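Local coordinates for protein tRNA-splicing endonuclease (Sulfolobus tokodaii, PDB 2CV8) that probably excises introns from precursor tRNA by cutting both splice sites, leaving 2',3'-cyclic phosphate and 5'-hydroxyl ends, at residues D8-K13 against E45-L50; Y55-K59 against Y94-E99; M24-G28 against R98-V103. All coordinates share one frame; numbering follows the deposited sequence.

Interaction 1: residues D8-K13 against E45-L50; sequences DKILIK and ELILSL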
ATOM      1  N   ASP B   8     -13.906  24.625  12.018  1.00 46.07           N
ATOM      2  CA  ASP B   8     -12.830  23.649  11.882  1.00 51.76           C
ATOM      3  C   ASP B   8     -11.603  24.254  11.187  1.00 48.93           C
ATOM      4  O   ASP B   8     -10.653  23.542  10.832  1.00 43.85           O
ATOM      5  CB  ASP B   8     -13.333  22.446  11.084  1.00 62.03           C
ATOM      6  CG  ASP B   8     -13.929  22.843   9.742  1.00 70.92           C
ATOM      7  OD1 ASP B   8     -14.286  21.936   8.959  1.00 82.16           O
ATOM      8  OD2 ASP B   8     -14.043  24.061   9.472  1.00 66.84           O
ATOM      9  N   LYS B   9     -11.629  25.569  10.998  1.00 39.88           N
ATOM     10  CA  LYS B   9     -10.531  26.268  10.358  1.00 33.30           C
ATOM     11  C   LYS B   9     -10.075  27.510  11.120  1.00 24.83           C
ATOM     12  O   LYS B   9     -10.744  27.968  12.048  1.00 22.43           O
ATOM     13  CB  LYS B   9     -10.916  26.625   8.927  1.00 35.53           C
ATOM     14  CG  LYS B   9     -10.877  25.414   8.019  1.00 55.41           C
ATOM     15  CD  LYS B   9     -11.160  25.758   6.565  1.00 57.94           C
ATOM     16  CE  LYS B   9     -10.836  24.571   5.665  1.00 63.21           C
ATOM     17  NZ  LYS B   9     -11.510  23.316   6.131  1.00 61.66           N
ATOM     18  N   ILE B  10      -8.922  28.044  10.728  1.00 18.02           N
ATOM     19  CA  ILE B  10      -8.366  29.226  11.371  1.00 22.42           C
ATOM     20  C   ILE B  10      -8.153  30.364  10.385  1.00 24.52           C
ATOM     21  O   ILE B  10      -7.438  30.232   9.394  1.00 30.96           O
ATOM     22  CB  ILE B  10      -7.052  28.876  12.075  1.00 15.77           C
ATOM     23  CG1 ILE B  10      -7.363  27.968  13.265  1.00 12.80           C
ATOM     24  CG2 ILE B  10      -6.333  30.128  12.531  1.00 16.88           C
ATOM     25  CD1 ILE B  10      -6.160  27.390  13.913  1.00  9.54           C
ATOM     26  N   LEU B  11      -8.780  31.491  10.684  1.00 29.21           N
ATOM     27  CA  LEU B  11      -8.732  32.672   9.841  1.00 26.00           C
ATOM     28  C   LEU B  11      -7.604  33.634  10.205  1.00 24.27           C
ATOM     29  O   LEU B  11      -7.391  33.939  11.379  1.00 28.80           O
ATOM     30  CB  LEU B  11     -10.080  33.392   9.953  1.00 39.82           C
ATOM     31  CG  LEU B  11     -10.415  34.582   9.060  1.00 48.60           C
ATOM     32  CD1 LEU B  11     -10.586  34.114   7.618  1.00 49.40           C
ATOM     33  CD2 LEU B  11     -11.694  35.230   9.566  1.00 44.91           C
ATOM     34  N   ILE B  12      -6.873  34.101   9.198  1.00 22.20           N
ATOM     35  CA  ILE B  12      -5.806  35.078   9.415  1.00 29.05           C
ATOM     36  C   ILE B  12      -6.299  36.332   8.691  1.00 34.67           C
ATOM     37  O   ILE B  12      -6.146  36.447   7.468  1.00 18.53           O
ATOM     38  CB  ILE B  12      -4.459  34.640   8.782  1.00 22.89           C
ATOM     39  CG1 ILE B  12      -3.963  33.340   9.423  1.00 23.38           C
ATOM     40  CG2 ILE B  12      -3.415  35.755   8.960  1.00  2.56           C
ATOM     41  CD1 ILE B  12      -3.499  33.491  10.853  1.00 34.27           C
ATOM     42  N   LYS B  13      -6.889  37.260   9.447  1.00 39.12           N
ATOM     43  CA  LYS B  13      -7.448  38.494   8.887  1.00 39.63           C
ATOM     44  C   LYS B  13      -6.449  39.567   8.463  1.00 34.88           C
ATOM     45  O   LYS B  13      -6.697  40.297   7.511  1.00 29.89           O
ATOM     46  CB  LYS B  13      -8.463  39.087   9.870  1.00 56.93           C
ATOM     47  CG  LYS B  13      -7.929  39.277  11.279  1.00 75.68           C
ATOM     48  CD  LYS B  13      -9.064  39.373  12.292  1.00 82.07           C
ATOM     49  CE  LYS B  13      -9.868  38.070  12.344  1.00 89.33           C
ATOM     50  NZ  LYS B  13     -10.920  38.061  13.408  1.00 86.34           N
ATOM     51  N   GLU B  45      -7.448  37.244   3.130  1.00 22.67           N
ATOM     52  CA  GLU B  45      -7.181  36.540   4.376  1.00 25.78           C
ATOM     53  C   GLU B  45      -6.633  35.140   4.152  1.00 18.30           C
ATOM     54  O   GLU B  45      -7.113  34.399   3.311  1.00 31.05           O
ATOM     55  CB  GLU B  45      -8.454  36.478   5.228  1.00 27.38           C
ATOM     56  CG  GLU B  45      -9.746  36.364   4.449  1.00 44.89           C
ATOM     57  CD  GLU B  45     -10.334  37.714   4.097  1.00 50.80           C
ATOM     58  OE1 GLU B  45     -11.493  37.764   3.639  1.00 56.82           O
ATOM     59  OE2 GLU B  45      -9.636  38.728   4.281  1.00 69.35           O
ATOM     60  N   LEU B  46      -5.612  34.798   4.917  1.00 27.06           N
ATOM     61  CA  LEU B  46      -4.977  33.500   4.823  1.00 22.05           C
ATOM     62  C   LEU B  46      -5.830  32.514   5.606  1.00 23.56           C
ATOM     63  O   LEU B  46      -6.226  32.788   6.735  1.00 38.24           O
ATOM     64  CB  LEU B  46      -3.561  33.594   5.421  1.00 25.35           C
ATOM     65  CG  LEU B  46      -2.450  32.581   5.113  1.00 19.36           C
ATOM     66  CD1 LEU B  46      -2.546  31.383   6.022  1.00 26.38           C
ATOM     67  CD2 LEU B  46      -2.535  32.181   3.636  1.00 31.74           C
ATOM     68  N   ILE B  47      -6.136  31.374   5.003  1.00 22.72           N
ATOM     69  CA  ILE B  47      -6.919  30.369   5.701  1.00 20.08           C
ATOM     70  C   ILE B  47      -6.100  29.126   6.037  1.00 18.73           C
ATOM     71  O   ILE B  47      -5.577  28.451   5.157  1.00 22.81           O
ATOM     72  CB  ILE B  47      -8.170  29.991   4.894  1.00 21.72           C
ATOM     73  CG1 ILE B  47      -9.199  31.115   5.048  1.00 18.01           C
ATOM     74  CG2 ILE B  47      -8.750  28.668   5.385  1.00  7.52           C
ATOM     75  CD1 ILE B  47     -10.586  30.764   4.604  1.00 25.59           C
ATOM     76  N   LEU B  48      -5.981  28.842   7.328  1.00 22.01           N
ATOM     77  CA  LEU B  48      -5.224  27.693   7.805  1.00 20.59           C
ATOM     78  C   LEU B  48      -6.148  26.615   8.325  1.00 17.69           C
ATOM     79  O   LEU B  48      -7.163  26.904   8.945  1.00 17.06           O
ATOM     80  CB  LEU B  48      -4.276  28.101   8.938  1.00 25.44           C
ATOM     81  CG  LEU B  48      -3.077  29.013   8.657  1.00 30.92           C
ATOM     82  CD1 LEU B  48      -2.342  29.283   9.978  1.00 17.32           C
ATOM     83  CD2 LEU B  48      -2.137  28.360   7.625  1.00 13.71           C
ATOM     84  N   SER B  49      -5.782  25.365   8.076  1.00 20.82           N
ATOM     85  CA  SER B  49      -6.561  24.235   8.549  1.00 15.51           C
ATOM     86  C   SER B  49      -6.129  23.975   9.985  1.00 22.51           C
ATOM     87  O   SER B  49      -5.051  24.421  10.398  1.00 21.47           O
ATOM     88  CB  SER B  49      -6.270  23.006   7.697  1.00  6.01           C
ATOM     89  OG  SER B  49      -4.910  22.621   7.787  1.00 22.28           O
ATOM     90  N   LEU B  50      -6.957  23.273  10.756  1.00 25.24           N
ATOM     91  CA  LEU B  50      -6.594  22.980  12.135  1.00 25.64           C
ATOM     92  C   LEU B  50      -5.238  22.287  12.218  1.00 26.51           C
ATOM     93  O   LEU B  50      -4.438  22.588  13.104  1.00 24.03           O
ATOM     94  CB  LEU B  50      -7.667  22.126  12.805  1.00 31.99           C
ATOM     95  CG  LEU B  50      -8.808  22.959  13.388  1.00 49.01           C
ATOM     96  CD1 LEU B  50      -9.960  22.064  13.822  1.00 41.20           C
ATOM     97  CD2 LEU B  50      -8.267  23.776  14.557  1.00 42.50           C
TER
HETATM   98  O   HOH W   1      -9.127  21.920   8.974  1.00 31.13           O
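Ile12 lies alongside Leu46, both side chains pointing the same way, with Ile12 CB 3.6 Å from Leu46 CB. With CG1 beside its own backbone N (chi1 -62°), Ile12 turns this branch over the neighbouring strand, where CG1 comes to 4.4 Å from Leu48 CD1. The same face carries Ile10, whose CD1 reaches Leu50 CD2 at 4.2 Å. These branched aliphatic residues suit a buried surface, and helix 15-25 covers Ile12 and Leu46. The other face carries Lys9, Leu11 and Ile47. The long methylene chain of Lys9 suits this more exposed side and crosses Ile47, Lys9 CD to Ile47 CG2 4.0 Å; Leu11 CD1 packs on Ile47 CG1 and also meets Glu45 CG, from the adjoining loop, at 4.0 Å. Ile10 and Leu48 form a hydrogen-bonded pair, with Ile10 N to Leu48 O at 2.8 Å and Leu48 N to Ile10 O at 2.9 Å. Ile12 and Leu46 pair likewise, though the bond from Leu46 N is weak. At the other end, a water bridges Asp8 O and Leu50 N. Hydrogen-bonded and non-hydrogen-bonded pairs alternate, marking an antiparallel strand pair, here inside the mixed sheet of the N-terminal domain.

Interaction 2: residues Y55-K59 against Y94-E99; sequences YLVKK and YEDLRE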
ATOM      1  N   TYR B  55      -0.030  22.974  14.368  1.00 34.32           N
ATOM      2  CA  TYR B  55       1.413  22.851  14.187  1.00 32.80           C
ATOM      3  C   TYR B  55       2.102  24.177  14.502  1.00 37.56           C
ATOM      4  O   TYR B  55       3.017  24.225  15.335  1.00 32.61           O
ATOM      5  CB  TYR B  55       1.757  22.442  12.751  1.00 26.45           C
ATOM      6  CG  TYR B  55       3.245  22.257  12.534  1.00 29.43           C
ATOM      7  CD1 TYR B  55       3.959  21.317  13.274  1.00 32.89           C
ATOM      8  CD2 TYR B  55       3.947  23.050  11.625  1.00 29.26           C
ATOM      9  CE1 TYR B  55       5.333  21.169  13.123  1.00 20.67           C
ATOM     10  CE2 TYR B  55       5.328  22.912  11.467  1.00 25.74           C
ATOM     11  CZ  TYR B  55       6.009  21.967  12.226  1.00 25.59           C
ATOM     12  OH  TYR B  55       7.365  21.815  12.100  1.00 31.28           O
ATOM     13  N   LEU B  56       1.654  25.245  13.836  1.00 19.25           N
ATOM     14  CA  LEU B  56       2.222  26.573  14.038  1.00 22.22           C
ATOM     15  C   LEU B  56       2.164  27.031  15.495  1.00 27.61           C
ATOM     16  O   LEU B  56       3.105  27.657  16.000  1.00 25.38           O
ATOM     17  CB  LEU B  56       1.516  27.590  13.144  1.00  9.58           C
ATOM     18  CG  LEU B  56       1.762  27.377  11.648  1.00 20.39           C
ATOM     19  CD1 LEU B  56       1.017  28.442  10.847  1.00 16.98           C
ATOM     20  CD2 LEU B  56       3.262  27.428  11.356  1.00  2.42           C
ATOM     21  N   VAL B  57       1.063  26.731  16.170  1.00 24.40           N
ATOM     22  CA  VAL B  57       0.947  27.102  17.570  1.00 20.50           C
ATOM     23  C   VAL B  57       2.059  26.394  18.341  1.00 23.15           C
ATOM     24  O   VAL B  57       2.813  27.022  19.083  1.00 22.86           O
ATOM     25  CB  VAL B  57      -0.411  26.681  18.152  1.00 25.73           C
ATOM     26  CG1 VAL B  57      -0.333  26.660  19.671  1.00  4.98           C
ATOM     27  CG2 VAL B  57      -1.503  27.640  17.676  1.00  6.65           C
ATOM     28  N   LYS B  58       2.156  25.083  18.154  1.00 24.83           N
ATOM     29  CA  LYS B  58       3.170  24.285  18.823  1.00 27.51           C
ATOM     30  C   LYS B  58       4.564  24.811  18.503  1.00 26.32           C
ATOM     31  O   LYS B  58       5.479  24.696  19.317  1.00 35.47           O
ATOM     32  CB  LYS B  58       3.057  22.826  18.382  1.00 31.96           C
ATOM     33  CG  LYS B  58       4.071  21.884  19.006  1.00 32.83           C
ATOM     34  CD  LYS B  58       4.180  20.619  18.166  1.00 44.47           C
ATOM     35  CE  LYS B  58       5.231  19.655  18.701  1.00 53.95           C
ATOM     36  NZ  LYS B  58       4.786  18.959  19.938  1.00 45.41           N
ATOM     37  N   LYS B  59       4.727  25.394  17.322  1.00  5.32           N
ATOM     38  CA  LYS B  59       6.026  25.920  16.908  1.00 19.77           C
ATOM     39  C   LYS B  59       6.258  27.319  17.460  1.00 22.57           C
ATOM     40  O   LYS B  59       7.306  27.930  17.206  1.00  6.24           O
ATOM     41  CB  LYS B  59       6.134  25.969  15.376  1.00 32.17           C
ATOM     42  CG  LYS B  59       6.041  24.621  14.678  1.00 34.53           C
ATOM     43  CD  LYS B  59       7.014  23.587  15.250  1.00 17.10           C
ATOM     44  CE  LYS B  59       8.444  24.054  15.168  1.00 25.61           C
ATOM     45  NZ  LYS B  59       9.375  22.961  15.577  1.00 41.03           N
ATOM     46  N   TYR B  94       1.593  15.003   9.323  1.00 15.44           N
ATOM     47  CA  TYR B  94       1.848  16.392   8.963  1.00 16.44           C
ATOM     48  C   TYR B  94       3.066  16.899   9.708  1.00 19.33           C
ATOM     49  O   TYR B  94       4.034  17.373   9.102  1.00 18.96           O
ATOM     50  CB  TYR B  94       0.677  17.300   9.325  1.00  6.21           C
ATOM     51  CG  TYR B  94       0.923  18.731   8.891  1.00  2.42           C
ATOM     52  CD1 TYR B  94       0.629  19.148   7.602  1.00  2.42           C
ATOM     53  CD2 TYR B  94       1.509  19.639   9.752  1.00 17.37           C
ATOM     54  CE1 TYR B  94       0.912  20.435   7.181  1.00  2.42           C
ATOM     55  CE2 TYR B  94       1.808  20.932   9.343  1.00 17.94           C
ATOM     56  CZ  TYR B  94       1.510  21.324   8.054  1.00 12.19           C
ATOM     57  OH  TYR B  94       1.857  22.583   7.639  1.00 17.70           O
ATOM     58  N   GLU B  95       2.993  16.797  11.032  1.00 17.90           N
ATOM     59  CA  GLU B  95       4.052  17.247  11.922  1.00 23.40           C
ATOM     60  C   GLU B  95       5.398  16.592  11.629  1.00 26.45           C
ATOM     61  O   GLU B  95       6.402  17.280  11.444  1.00 29.51           O
ATOM     62  CB  GLU B  95       3.653  16.962  13.364  1.00 13.94           C
ATOM     63  CG  GLU B  95       4.662  17.418  14.379  1.00 23.52           C
ATOM     64  CD  GLU B  95       4.308  16.940  15.763  1.00 29.46           C
ATOM     65  OE1 GLU B  95       4.280  15.701  15.961  1.00 37.23           O
ATOM     66  OE2 GLU B  95       4.053  17.795  16.642  1.00 21.16           O
ATOM     67  N   ASP B  96       5.410  15.261  11.599  1.00 29.63           N
ATOM     68  CA  ASP B  96       6.626  14.503  11.347  1.00 20.54           C
ATOM     69  C   ASP B  96       7.278  14.939  10.049  1.00 24.09           C
ATOM     70  O   ASP B  96       8.482  15.184   9.996  1.00 27.11           O
ATOM     71  CB  ASP B  96       6.299  13.011  11.296  1.00 21.54           C
ATOM     72  CG  ASP B  96       7.538  12.126  11.111  1.00 33.91           C
ATOM     73  OD1 ASP B  96       7.785  11.661   9.975  1.00 18.55           O
ATOM     74  OD2 ASP B  96       8.256  11.887  12.107  1.00 30.04           O
ATOM     75  N   LEU B  97       6.481  15.044   8.997  1.00 17.22           N
ATOM     76  CA  LEU B  97       7.014  15.450   7.720  1.00 19.63           C
ATOM     77  C   LEU B  97       7.459  16.895   7.751  1.00 23.93           C
ATOM     78  O   LEU B  97       8.510  17.251   7.210  1.00 21.17           O
ATOM     79  CB  LEU B  97       5.976  15.243   6.623  1.00 22.75           C
ATOM     80  CG  LEU B  97       5.757  13.779   6.225  1.00 27.89           C
ATOM     81  CD1 LEU B  97       4.872  13.707   4.990  1.00 20.18           C
ATOM     82  CD2 LEU B  97       7.099  13.122   5.940  1.00 26.80           C
ATOM     83  N   ARG B  98       6.662  17.732   8.395  1.00 29.23           N
ATOM     84  CA  ARG B  98       6.993  19.141   8.477  1.00 34.65           C
ATOM     85  C   ARG B  98       8.274  19.310   9.305  1.00 34.37           C
ATOM     86  O   ARG B  98       9.180  20.062   8.941  1.00 33.43           O
ATOM     87  CB  ARG B  98       5.835  19.895   9.123  1.00 22.45           C
ATOM     88  CG  ARG B  98       5.736  21.320   8.688  1.00 23.94           C
ATOM     89  CD  ARG B  98       5.088  21.449   7.325  1.00 26.24           C
ATOM     90  NE  ARG B  98       5.506  22.690   6.680  1.00 33.82           N
ATOM     91  CZ  ARG B  98       4.829  23.323   5.728  1.00 26.33           C
ATOM     92  NH1 ARG B  98       3.678  22.854   5.287  1.00 43.48           N
ATOM     93  NH2 ARG B  98       5.317  24.430   5.208  1.00 18.36           N
ATOM     94  N   GLU B  99       8.350  18.577  10.411  1.00 38.31           N
ATOM     95  CA  GLU B  99       9.501  18.637  11.301  1.00 37.25           C
ATOM     96  C   GLU B  99      10.771  18.185  10.596  1.00 30.00           C
ATOM     97  O   GLU B  99      11.873  18.595  10.960  1.00 38.14           O
ATOM     98  CB  GLU B  99       9.248  17.774  12.537  1.00 10.72           C
ATOM     99  CG  GLU B  99      10.024  18.226  13.761  1.00 40.81           C
ATOM    100  CD  GLU B  99       9.612  19.605  14.252  1.00 30.32           C
ATOM    101  OE1 GLU B  99      10.278  20.141  15.159  1.00 43.98           O
ATOM    102  OE2 GLU B  99       8.619  20.154  13.739  1.00 28.62           O
TER
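Tyr55 begins its approach to Tyr94 at CB, which lies 3.7 Å from Tyr94 CE2. CG stands anti to the backbone N (chi1 -178°), sending the ring toward helix 87-99. There the edge of Tyr94 is turned toward the face of Tyr55 in an offset edge-to-face pair, the planes 73° apart. Farther along, CE1 passes Glu95 CG at 4.0 Å, while Arg98 CB sits over the same ring face that Tyr94 approaches, a CH-pi contact 4.1 Å from the ring centroid. Lys59 CG covers part of the opposite face. Tyr55 is thereby a knob in a hole formed by Tyr94, Glu95, Arg98 and Glu99, in helix-to-helix packing that joins the N-terminal domain, through helix 50-58, to helix 87-99 of the catalytic domain. A tyrosine suits this place because its flat ring fills the hole and its hydroxyl emerges among charges: OH donates to Glu99 OE2 at 2.6 Å, the carboxylate plane standing nearly upright to the ring. Lys59, bent at chi2 and chi3, forms a salt bridge with Glu99, NZ 3.0 Å from OE1, though as hydrogen bonds its contacts are weak. Beside them Lys58 crosses Glu95, its NZ 3.6 Å from Glu95 OE2 in a longer salt bridge.

Interaction 3: residues M24-G28 against R98-V103; sequences MGYYG and REKGYV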
HETATM    1  N   MSE B  24       6.742  31.905   5.513  1.00 62.40           N
HETATM    2  CA  MSE B  24       7.420  30.957   6.392  1.00 63.20           C
HETATM    3  C   MSE B  24       7.709  29.627   5.692  1.00 60.76           C
HETATM    4  O   MSE B  24       8.832  29.126   5.730  1.00 64.00           O
HETATM    5  CB  MSE B  24       6.579  30.696   7.649  1.00 62.29           C
HETATM    6  CG  MSE B  24       6.489  31.861   8.629  1.00 74.97           C
HETATM    7 SE   MSE B  24       5.437  31.429  10.224  1.00 89.75          SE
HETATM    8  CE  MSE B  24       6.486  29.899  10.789  1.00 86.73           C
ATOM      9  N   GLY B  25       6.694  29.058   5.052  1.00 40.08           N
ATOM     10  CA  GLY B  25       6.886  27.795   4.372  1.00 31.11           C
ATOM     11  C   GLY B  25       5.657  27.281   3.657  1.00 22.19           C
ATOM     12  O   GLY B  25       5.366  26.098   3.695  1.00 30.94           O
ATOM     13  N   TYR B  26       4.941  28.169   2.985  1.00 32.64           N
ATOM     14  CA  TYR B  26       3.740  27.783   2.255  1.00 30.64           C
ATOM     15  C   TYR B  26       2.678  27.140   3.141  1.00 28.81           C
ATOM     16  O   TYR B  26       2.309  25.982   2.956  1.00 26.42           O
ATOM     17  CB  TYR B  26       4.096  26.833   1.107  1.00 26.83           C
ATOM     18  CG  TYR B  26       5.095  27.417   0.132  1.00 39.19           C
ATOM     19  CD1 TYR B  26       6.468  27.292   0.350  1.00 39.54           C
ATOM     20  CD2 TYR B  26       4.667  28.107  -1.007  1.00 38.44           C
ATOM     21  CE1 TYR B  26       7.394  27.832  -0.541  1.00 46.13           C
ATOM     22  CE2 TYR B  26       5.585  28.655  -1.907  1.00 52.84           C
ATOM     23  CZ  TYR B  26       6.950  28.511  -1.668  1.00 61.98           C
ATOM     24  OH  TYR B  26       7.868  29.024  -2.561  1.00 74.53           O
ATOM     25  N   TYR B  27       2.199  27.904   4.115  1.00 22.54           N
ATOM     26  CA  TYR B  27       1.158  27.436   5.008  1.00  7.05           C
ATOM     27  C   TYR B  27      -0.160  28.086   4.585  1.00 14.86           C
ATOM     28  O   TYR B  27      -0.174  29.218   4.093  1.00 14.44           O
ATOM     29  CB  TYR B  27       1.458  27.834   6.456  1.00 13.61           C
ATOM     30  CG  TYR B  27       2.621  27.107   7.088  1.00 17.51           C
ATOM     31  CD1 TYR B  27       3.928  27.544   6.899  1.00 19.44           C
ATOM     32  CD2 TYR B  27       2.411  25.982   7.879  1.00 23.52           C
ATOM     33  CE1 TYR B  27       4.993  26.877   7.488  1.00 20.02           C
ATOM     34  CE2 TYR B  27       3.471  25.303   8.466  1.00 10.03           C
ATOM     35  CZ  TYR B  27       4.753  25.755   8.270  1.00 22.45           C
ATOM     36  OH  TYR B  27       5.793  25.079   8.859  1.00 26.13           O
ATOM     37  N   GLY B  28      -1.262  27.372   4.782  1.00  7.54           N
ATOM     38  CA  GLY B  28      -2.564  27.906   4.438  1.00 22.14           C
ATOM     39  C   GLY B  28      -2.779  28.268   2.981  1.00 26.70           C
ATOM     40  O   GLY B  28      -1.869  28.192   2.151  1.00 22.19           O
ATOM     41  N   ARG B  98       6.662  17.732   8.395  1.00 29.23           N
ATOM     42  CA  ARG B  98       6.993  19.141   8.477  1.00 34.65           C
ATOM     43  C   ARG B  98       8.274  19.310   9.305  1.00 34.37           C
ATOM     44  O   ARG B  98       9.180  20.062   8.941  1.00 33.43           O
ATOM     45  CB  ARG B  98       5.835  19.895   9.123  1.00 22.45           C
ATOM     46  CG  ARG B  98       5.736  21.320   8.688  1.00 23.94           C
ATOM     47  CD  ARG B  98       5.088  21.449   7.325  1.00 26.24           C
ATOM     48  NE  ARG B  98       5.506  22.690   6.680  1.00 33.82           N
ATOM     49  CZ  ARG B  98       4.829  23.323   5.728  1.00 26.33           C
ATOM     50  NH1 ARG B  98       3.678  22.854   5.287  1.00 43.48           N
ATOM     51  NH2 ARG B  98       5.317  24.430   5.208  1.00 18.36           N
ATOM     52  N   GLU B  99       8.350  18.577  10.411  1.00 38.31           N
ATOM     53  CA  GLU B  99       9.501  18.637  11.301  1.00 37.25           C
ATOM     54  C   GLU B  99      10.771  18.185  10.596  1.00 30.00           C
ATOM     55  O   GLU B  99      11.873  18.595  10.960  1.00 38.14           O
ATOM     56  CB  GLU B  99       9.248  17.774  12.537  1.00 10.72           C
ATOM     57  CG  GLU B  99      10.024  18.226  13.761  1.00 40.81           C
ATOM     58  CD  GLU B  99       9.612  19.605  14.252  1.00 30.32           C
ATOM     59  OE1 GLU B  99      10.278  20.141  15.159  1.00 43.98           O
ATOM     60  OE2 GLU B  99       8.619  20.154  13.739  1.00 28.62           O
ATOM     61  N   LYS B 100      10.610  17.341   9.584  1.00 36.80           N
ATOM     62  CA  LYS B 100      11.742  16.839   8.812  1.00 36.84           C
ATOM     63  C   LYS B 100      12.146  17.803   7.707  1.00 34.88           C
ATOM     64  O   LYS B 100      13.059  17.521   6.932  1.00 39.01           O
ATOM     65  CB  LYS B 100      11.422  15.463   8.213  1.00 26.92           C
ATOM     66  CG  LYS B 100      11.524  14.347   9.222  1.00 40.28           C
ATOM     67  CD  LYS B 100      11.157  12.989   8.650  1.00 46.62           C
ATOM     68  CE  LYS B 100      11.147  11.940   9.764  1.00 37.31           C
ATOM     69  NZ  LYS B 100      10.658  10.619   9.302  1.00 37.00           N
ATOM     70  N   GLY B 101      11.452  18.931   7.621  1.00 24.11           N
ATOM     71  CA  GLY B 101      11.806  19.918   6.620  1.00 25.95           C
ATOM     72  C   GLY B 101      11.064  19.936   5.301  1.00 23.77           C
ATOM     73  O   GLY B 101      11.354  20.779   4.457  1.00 28.74           O
ATOM     74  N   TYR B 102      10.127  19.018   5.097  1.00 21.67           N
ATOM     75  CA  TYR B 102       9.376  19.022   3.846  1.00 18.83           C
ATOM     76  C   TYR B 102       8.315  20.121   3.934  1.00 20.77           C
ATOM     77  O   TYR B 102       7.971  20.582   5.023  1.00 20.41           O
ATOM     78  CB  TYR B 102       8.663  17.682   3.610  1.00 18.47           C
ATOM     79  CG  TYR B 102       9.547  16.460   3.492  1.00 28.63           C
ATOM     80  CD1 TYR B 102      10.091  15.853   4.623  1.00 29.45           C
ATOM     81  CD2 TYR B 102       9.808  15.880   2.245  1.00 19.79           C
ATOM     82  CE1 TYR B 102      10.865  14.695   4.518  1.00 21.15           C
ATOM     83  CE2 TYR B 102      10.580  14.723   2.133  1.00  3.75           C
ATOM     84  CZ  TYR B 102      11.105  14.131   3.272  1.00 16.38           C
ATOM     85  OH  TYR B 102      11.858  12.972   3.174  1.00 25.78           O
ATOM     86  N   VAL B 103       7.827  20.554   2.780  1.00  9.03           N
ATOM     87  CA  VAL B 103       6.762  21.537   2.728  1.00 21.20           C
ATOM     88  C   VAL B 103       5.542  20.654   2.449  1.00 27.97           C
ATOM     89  O   VAL B 103       5.466  19.978   1.426  1.00 28.93           O
ATOM     90  CB  VAL B 103       6.992  22.550   1.588  1.00 34.13           C
ATOM     91  CG1 VAL B 103       5.844  23.537   1.494  1.00 25.95           C
ATOM     92  CG2 VAL B 103       8.263  23.307   1.861  1.00 36.28           C
TER
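Arg98 lays its guanidinium flat on the ring of Tyr27, arriving from the opposite direction, with CZ 3.8 Å from the ring centroid and the planes 24° apart. This stack is also a cation-pi interaction, and it suits an arginine: the planar cation rests on an electron-rich ring while its N-H groups, lying in the guanidinium plane, remain directed to its edge. CG anti to the backbone N (chi1 -152°) and a bend at chi2 (79°) together place the group over Tyr27. NE lies 3.2 Å from Tyr27 OH, while NH2 reaches over the ring face. Three residues on, Gly101, just past helix 87-99, closes it with a Schellman motif; its positive phi suits glycine, and Gly101 N bonds back to Arg98 O at 2.9 Å. The chain then turns so that Val103 CA covers the other face of the Arg98 guanidinium, 4.0 Å from its plane, completing a sandwich with Tyr27. Val103, compact and branched, suits its buried place; its CG1 meets Tyr26 CB at 3.8 Å. Val103 also starts strand 103-106 and is hydrogen-bonded through its backbone to Tyr117, a predicted catalytic residue, so this interdomain contact backs onto the probable active site of the splicing-endonuclease catalytic domain.

Overall arrangement
Interaction 1 belongs to the N-terminal domain alone, whereas interactions 2 and 3 both join that domain to the catalytic one. Their centres are only about 8 Å apart, and Arg98, near the end of helix 87-99, takes part in both; Tyr27 and Tyr55 also touch, Tyr27 OH lying 3.4 Å from Tyr55 CE2. The centre of interaction 1 is about 16 Å from each of the others, yet its Leu48 links them: CD1 packs against Leu56 CD1 at 3.6 Å, and CD2 against the Tyr27-Gly28 backbone. The predicted active site lies nearest interaction 3, the side chain of Val103 being about 4 Å from that of Tyr117 and about 9 Å from that of His125; the Arg98 side chain is about 8 Å from that of Tyr117.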